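Long-range contacts in leucine-rich-repeat protein (Methanosarcina barkeri, PDB 4WNR), which binds GDP and a magnesium ion through its Roc G-domain, here joined to part of the COR domain, in a larger protein that is probably a serine/threonine kinase: residues A[223-228]-A[268-274]; A[228-232]-A[246-250]. All coordinates share one frame; numbering follows the deposited sequence.

Contact 1 (A[223-228]-A[268-274]); sequences CNFITY and LDTHVLE
Ile226 and His271 form an antiparallel hydrogen-bonded pair, with Ile226 N to His271 O and His271 N to Ile226 O both 2.9 Å, and next to it Phe225 and Val272 make the non-hydrogen-bonded pair of this two-strand ladder. Beyond Phe225 the carbonyl oxygen Asn224 O accepts two bonds from one face of its plane, from Leu273 N at 2.8 Å and Glu274 N at 3.1 Å; with Leu273 at helix-like backbone angles, this resembles a classic beta bulge, though the strands are short. Phe225 and Val272 share one face of the ladder, where the Phe225 ring leads away from the strand and meets Thr270 CG2. On the other face Ile226 CG1 lies 4.1 Å from Leu273 CD1, its branched apolar chain suiting this buried surface, and also touches the His271 side chain. The rotation of the His271 ring is restrained from within its own segment: His271 ND1 donates at 3.1 Å to Asp269 O, which lies in the ring plane, though ND1 comes in from above the carbonyl plane. A first torsion of -163° swings the Tyr228 ring away from its own amide and toward the imidazole, the planes 17° apart but slid so that the rings barely overlap. The Asp269 carboxylate reaches across to the start of helix 228-237, where Asp269 OD1 accepts from Thr227 OG1, 2.7 Å away on its syn side and tilted out of the carboxylate plane, and weakly from Tyr228 N, one of the first helix amides, which lack a preceding turn's carbonyls. Its OD2 is in a salt bridge with Arg321, which also bonds Thr270 OG1. Thr227 and Glu274 are N-cap residues of helices 228-237 and 275-286; Trp277 of the latter packs on Phe225 and Val272, and Tyr324 of helix 322-331 touches Thr270.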
loop_
_atom_site.group_PDB
_atom_site.type_symbol
_atom_site.label_atom_id
_atom_site.label_comp_id
_atom_site.label_asym_id
_atom_site.label_seq_id
_atom_site.Cartn_x
_atom_site.Cartn_y
_atom_site.Cartn_z
ATOM N N CYS A 223 14.982 -0.584 -10.526
ATOM C CA CYS A 223 15.233 0.804 -10.129
ATOM C C CYS A 223 14.370 1.195 -8.933
ATOM O O CYS A 223 13.287 0.643 -8.733
ATOM C CB CYS A 223 14.944 1.757 -11.292
ATOM S SG CYS A 223 15.799 1.345 -12.830
ATOM N N ASN A 224 14.856 2.148 -8.144
ATOM C CA ASN A 224 14.099 2.671 -7.009
ATOM C C ASN A 224 12.894 3.474 -7.481
ATOM O O ASN A 224 11.794 3.340 -6.942
ATOM C CB ASN A 224 14.987 3.548 -6.119
ATOM C CG ASN A 224 16.108 2.770 -5.452
ATOM O OD1 ASN A 224 17.262 3.197 -5.468
ATOM N ND2 ASN A 224 15.776 1.629 -4.856
ATOM N N PHE A 225 13.117 4.311 -8.489
ATOM C CA PHE A 225 12.050 5.097 -9.102
ATOM C C PHE A 225 12.411 5.490 -10.529
ATOM O O PHE A 225 13.536 5.271 -10.981
ATOM C CB PHE A 225 11.776 6.358 -8.277
ATOM C CG PHE A 225 12.900 7.357 -8.306
ATOM C CD1 PHE A 225 13.965 7.248 -7.423
ATOM C CD2 PHE A 225 12.893 8.403 -9.221
ATOM C CE1 PHE A 225 15.002 8.166 -7.450
ATOM C CE2 PHE A 225 13.928 9.323 -9.253
ATOM C CZ PHE A 225 14.983 9.205 -8.366
ATOM N N ILE A 226 11.444 6.072 -11.229
ATOM C CA ILE A 226 11.669 6.623 -12.566
ATOM C C ILE A 226 10.950 7.962 -12.709
ATOM O O ILE A 226 9.908 8.185 -12.094
ATOM C CB ILE A 226 11.208 5.658 -13.685
ATOM C CG1 ILE A 226 9.719 5.315 -13.539
ATOM C CG2 ILE A 226 12.067 4.399 -13.680
ATOM C CD1 ILE A 226 9.178 4.405 -14.623
ATOM N N THR A 227 11.522 8.851 -13.516
ATOM C CA THR A 227 10.908 10.155 -13.775
ATOM C C THR A 227 9.765 10.012 -14.784
ATOM O O THR A 227 9.631 8.983 -15.443
ATOM C CB THR A 227 11.934 11.221 -14.237
ATOM O OG1 THR A 227 11.254 12.450 -14.528
ATOM C CG2 THR A 227 12.710 10.776 -15.472
ATOM N N TYR A 228 8.947 11.055 -14.889
ATOM C CA TYR A 228 7.755 11.032 -15.743
ATOM C C TYR A 228 8.115 11.013 -17.234
ATOM O O TYR A 228 7.326 10.557 -18.064
ATOM C CB TYR A 228 6.849 12.227 -15.409
ATOM C CG TYR A 228 5.406 12.140 -15.893
ATOM C CD1 TYR A 228 4.754 10.914 -16.052
ATOM C CD2 TYR A 228 4.677 13.299 -16.148
ATOM C CE1 TYR A 228 3.436 10.851 -16.476
ATOM C CE2 TYR A 228 3.360 13.243 -16.571
ATOM C CZ TYR A 228 2.744 12.020 -16.734
ATOM O OH TYR A 228 1.435 11.971 -17.155
ATOM N N LEU A 268 4.275 14.562 -8.737
ATOM C CA LEU A 268 3.933 13.755 -9.918
ATOM C C LEU A 268 5.118 13.272 -10.755
ATOM O O LEU A 268 4.969 12.346 -11.550
ATOM C CB LEU A 268 2.917 14.487 -10.809
ATOM C CG LEU A 268 3.331 15.772 -11.529
ATOM C CD1 LEU A 268 4.212 15.490 -12.735
ATOM C CD2 LEU A 268 2.096 16.541 -11.976
ATOM N N ASP A 269 6.282 13.896 -10.596
ATOM C CA ASP A 269 7.460 13.502 -11.369
ATOM C C ASP A 269 7.997 12.138 -10.934
ATOM O O ASP A 269 8.412 11.337 -11.772
ATOM C CB ASP A 269 8.565 14.556 -11.253
ATOM C CG ASP A 269 9.683 14.345 -12.267
ATOM O OD1 ASP A 269 9.383 14.093 -13.453
ATOM O OD2 ASP A 269 10.866 14.430 -11.877
ATOM N N THR A 270 7.984 11.881 -9.628
ATOM C CA THR A 270 8.548 10.652 -9.068
ATOM C C THR A 270 7.573 9.470 -9.150
ATOM O O THR A 270 6.502 9.492 -8.543
ATOM C CB THR A 270 8.964 10.858 -7.599
ATOM O OG1 THR A 270 9.725 12.066 -7.481
ATOM C CG2 THR A 270 9.804 9.682 -7.097
ATOM N N HIS A 271 7.964 8.442 -9.903
ATOM C CA HIS A 271 7.219 7.185 -9.985
ATOM C C HIS A 271 8.010 6.104 -9.260
ATOM O O HIS A 271 8.914 5.497 -9.837
ATOM C CB HIS A 271 7.002 6.773 -11.443
ATOM C CG HIS A 271 6.104 7.694 -12.209
ATOM N ND1 HIS A 271 6.404 9.023 -12.416
ATOM C CD2 HIS A 271 4.923 7.473 -12.831
ATOM C CE1 HIS A 271 5.439 9.585 -13.121
ATOM N NE2 HIS A 271 4.529 8.665 -13.389
ATOM N N VAL A 272 7.665 5.866 -7.999
ATOM C CA VAL A 272 8.424 4.950 -7.147
ATOM C C VAL A 272 8.098 3.490 -7.466
ATOM O O VAL A 272 6.933 3.087 -7.462
ATOM C CB VAL A 272 8.164 5.230 -5.652
ATOM C CG1 VAL A 272 8.920 4.243 -4.772
ATOM C CG2 VAL A 272 8.561 6.659 -5.308
ATOM N N LEU A 273 9.141 2.708 -7.738
ATOM C CA LEU A 273 9.015 1.270 -8.005
ATOM C C LEU A 273 9.299 0.426 -6.761
ATOM O O LEU A 273 8.743 -0.663 -6.608
ATOM C CB LEU A 273 9.956 0.851 -9.141
ATOM C CG LEU A 273 9.418 1.004 -10.567
ATOM C CD1 LEU A 273 8.897 2.409 -10.833
ATOM C CD2 LEU A 273 10.501 0.638 -11.571
ATOM N N GLU A 274 10.175 0.927 -5.893
ATOM C CA GLU A 274 10.522 0.258 -4.638
ATOM C C GLU A 274 9.951 1.039 -3.448
ATOM O O GLU A 274 10.445 2.120 -3.128
ATOM C CB GLU A 274 12.046 0.136 -4.514
ATOM C CG GLU A 274 12.540 -0.528 -3.233
ATOM C CD GLU A 274 11.999 -1.933 -3.043
ATOM O OE1 GLU A 274 11.523 -2.240 -1.928
ATOM O OE2 GLU A 274 12.041 -2.728 -4.009
#

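Contact 2 (A[228-232]-A[246-250]); sequences YEEYR and QNTLV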
loop_
_atom_site.group_PDB
_atom_site.type_symbol
_atom_site.label_atom_id
_atom_site.label_comp_id
_atom_site.label_asym_id
_atom_site.label_seq_id
_atom_site.Cartn_x
_atom_site.Cartn_y
_atom_site.Cartn_z
ATOM N N TYR A 228 8.947 11.055 -14.889
ATOM C CA TYR A 228 7.755 11.032 -15.743
ATOM C C TYR A 228 8.115 11.013 -17.234
ATOM O O TYR A 228 7.326 10.557 -18.064
ATOM C CB TYR A 228 6.849 12.227 -15.409
ATOM C CG TYR A 228 5.406 12.140 -15.893
ATOM C CD1 TYR A 228 4.754 10.914 -16.052
ATOM C CD2 TYR A 228 4.677 13.299 -16.148
ATOM C CE1 TYR A 228 3.436 10.851 -16.476
ATOM C CE2 TYR A 228 3.360 13.243 -16.571
ATOM C CZ TYR A 228 2.744 12.020 -16.734
ATOM O OH TYR A 228 1.435 11.971 -17.155
ATOM N N GLU A 229 9.309 11.508 -17.557
ATOM C CA GLU A 229 9.858 11.425 -18.913
ATOM C C GLU A 229 10.187 9.976 -19.277
ATOM O O GLU A 229 9.903 9.529 -20.389
ATOM C CB GLU A 229 11.118 12.300 -19.031
ATOM C CG GLU A 229 11.781 12.323 -20.407
ATOM C CD GLU A 229 10.910 12.928 -21.495
ATOM O OE1 GLU A 229 10.013 13.739 -21.175
ATOM O OE2 GLU A 229 11.130 12.598 -22.680
ATOM N N GLU A 230 10.783 9.253 -18.331
ATOM C CA GLU A 230 11.183 7.860 -18.542
ATOM C C GLU A 230 9.976 6.943 -18.704
ATOM O O GLU A 230 10.019 5.991 -19.482
ATOM C CB GLU A 230 12.058 7.368 -17.385
ATOM C CG GLU A 230 13.471 7.935 -17.394
ATOM C CD GLU A 230 14.281 7.554 -16.165
ATOM O OE1 GLU A 230 15.508 7.366 -16.297
ATOM O OE2 GLU A 230 13.699 7.448 -15.063
ATOM N N TYR A 231 8.907 7.227 -17.962
ATOM C CA TYR A 231 7.664 6.467 -18.079
ATOM C C TYR A 231 7.025 6.643 -19.456
ATOM O O TYR A 231 6.575 5.668 -20.063
ATOM C CB TYR A 231 6.666 6.879 -16.991
ATOM C CG TYR A 231 5.296 6.263 -17.182
ATOM C CD1 TYR A 231 5.057 4.933 -16.849
ATOM C CD2 TYR A 231 4.246 7.005 -17.716
ATOM C CE1 TYR A 231 3.809 4.362 -17.032
ATOM C CE2 TYR A 231 2.995 6.443 -17.904
ATOM C CZ TYR A 231 2.782 5.122 -17.561
ATOM O OH TYR A 231 1.538 4.566 -17.744
ATOM N N ARG A 232 6.979 7.885 -19.934
ATOM C CA ARG A 232 6.413 8.188 -21.255
ATOM C C ARG A 232 7.218 7.547 -22.390
ATOM O O ARG A 232 6.651 7.175 -23.418
ATOM C CB ARG A 232 6.287 9.703 -21.465
ATOM C CG ARG A 232 5.046 10.297 -20.813
ATOM C CD ARG A 232 4.793 11.745 -21.214
ATOM N NE ARG A 232 5.206 12.693 -20.174
ATOM C CZ ARG A 232 6.401 13.277 -20.088
ATOM N NH1 ARG A 232 7.356 13.035 -20.983
ATOM N NH2 ARG A 232 6.645 14.119 -19.088
ATOM N N GLN A 246 -1.894 7.142 -21.417
ATOM C CA GLN A 246 -0.758 7.040 -20.493
ATOM C C GLN A 246 -1.145 7.391 -19.052
ATOM O O GLN A 246 -0.700 6.734 -18.109
ATOM C CB GLN A 246 0.394 7.939 -20.957
ATOM C CG GLN A 246 1.228 7.339 -22.081
ATOM C CD GLN A 246 2.145 8.345 -22.760
ATOM O OE1 GLN A 246 2.070 9.549 -22.509
ATOM N NE2 GLN A 246 3.015 7.852 -23.638
ATOM N N ASN A 247 -1.974 8.419 -18.895
ATOM C CA ASN A 247 -2.403 8.885 -17.571
ATOM C C ASN A 247 -3.428 7.967 -16.900
ATOM O O ASN A 247 -3.472 7.873 -15.673
ATOM C CB ASN A 247 -2.965 10.307 -17.661
ATOM C CG ASN A 247 -1.907 11.331 -18.034
ATOM O OD1 ASN A 247 -0.753 10.987 -18.302
ATOM N ND2 ASN A 247 -2.296 12.600 -18.052
ATOM N N THR A 248 -4.259 7.309 -17.704
ATOM C CA THR A 248 -5.204 6.319 -17.189
ATOM C C THR A 248 -4.453 5.090 -16.673
ATOM O O THR A 248 -4.868 4.465 -15.698
ATOM C CB THR A 248 -6.213 5.889 -18.273
ATOM O OG1 THR A 248 -6.904 7.043 -18.762
ATOM C CG2 THR A 248 -7.237 4.897 -17.721
ATOM N N LEU A 249 -3.341 4.767 -17.327
ATOM C CA LEU A 249 -2.548 3.585 -16.994
ATOM C C LEU A 249 -1.822 3.715 -15.650
ATOM O O LEU A 249 -1.786 2.759 -14.878
ATOM C CB LEU A 249 -1.549 3.290 -18.119
ATOM C CG LEU A 249 -0.643 2.061 -17.983
ATOM C CD1 LEU A 249 -1.438 0.798 -17.689
ATOM C CD2 LEU A 249 0.186 1.880 -19.247
ATOM N N VAL A 250 -1.246 4.886 -15.374
ATOM C CA VAL A 250 -0.558 5.123 -14.089
ATOM C C VAL A 250 -1.515 5.080 -12.900
ATOM O O VAL A 250 -1.137 4.623 -11.820
ATOM C CB VAL A 250 0.235 6.457 -14.041
ATOM C CG1 VAL A 250 1.422 6.405 -14.980
ATOM C CG2 VAL A 250 -0.646 7.658 -14.362
#
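Tyr231 reaches from helix 228-237 to helix 243-256, and its OH donates to the carbonyl oxygen Gln246 O at 3.1 Å, in the carbonyl plane on a lone pair. The trans first torsion (chi1 172°) carries the phenol outward to this carbonyl, whose bond from Val250 N within its own helix is weak. Val250 lies on one side of the Tyr231 ring, though its exact fit there is doubtful, while Leu249 presents its CB, CG and CD2 to the hydroxyl. Tyrosine suits the place because a flat apolar ring fills the gap between the helices and a polar tip is bonded at the far end. A phenylalanine here would probably leave Gln246 O, whose bond from Val250 N is already weak, without its partner from the other helix. One turn earlier, Tyr228 brings its OH to 2.7 Å from Asn247 OD1, which sits at the ring edge in the ring plane. Arg232 NE stands 4.0 Å above the centre of one face of the Tyr228 ring, a cation-pi arrangement. The bend of the arginine chain at chi3 (-102°) turns its guanidinium back along its own helix, where Arg232 NH1 makes a salt bridge with Glu229 OE1 at 2.8 Å. The aliphatic part of Arg232 remains for the other helix: Gln246, extended beyond CG, crosses it at about a right angle and sets OE1 3.5 Å from Arg232 CG. The helix axes pass 11.9 Å apart at 108°. The order helix 209-220, strand 225-226, these two helices, then strand 271-272 returning to pair with strand 225-226 is consistent with a winged-helix-like unit in the COR-A region.

How the contacts relate
Both contacts belong to the COR-A region, away from the nucleotide site, and both are partly buried. Contact 1 joins two short strands mainly through backbone bonds, with a carboxylate gripping one end; contact 2 joins two helices mainly through side chains, its one clear hydrogen bond running from a tyrosine hydroxyl to a backbone carbonyl. Tyr228 belongs to both, as strand 225-226 runs into helix 228-237, while helix 243-256 precedes strand 271-272, so the ladder closes round the helix pair. Their buried sides meet: His271 NE2 packs on Val250 CG1, and Ile226 CD1 on Tyr231 CB. Charged chemistry lies toward the margins, at Asp269 in one and Arg232 in the other.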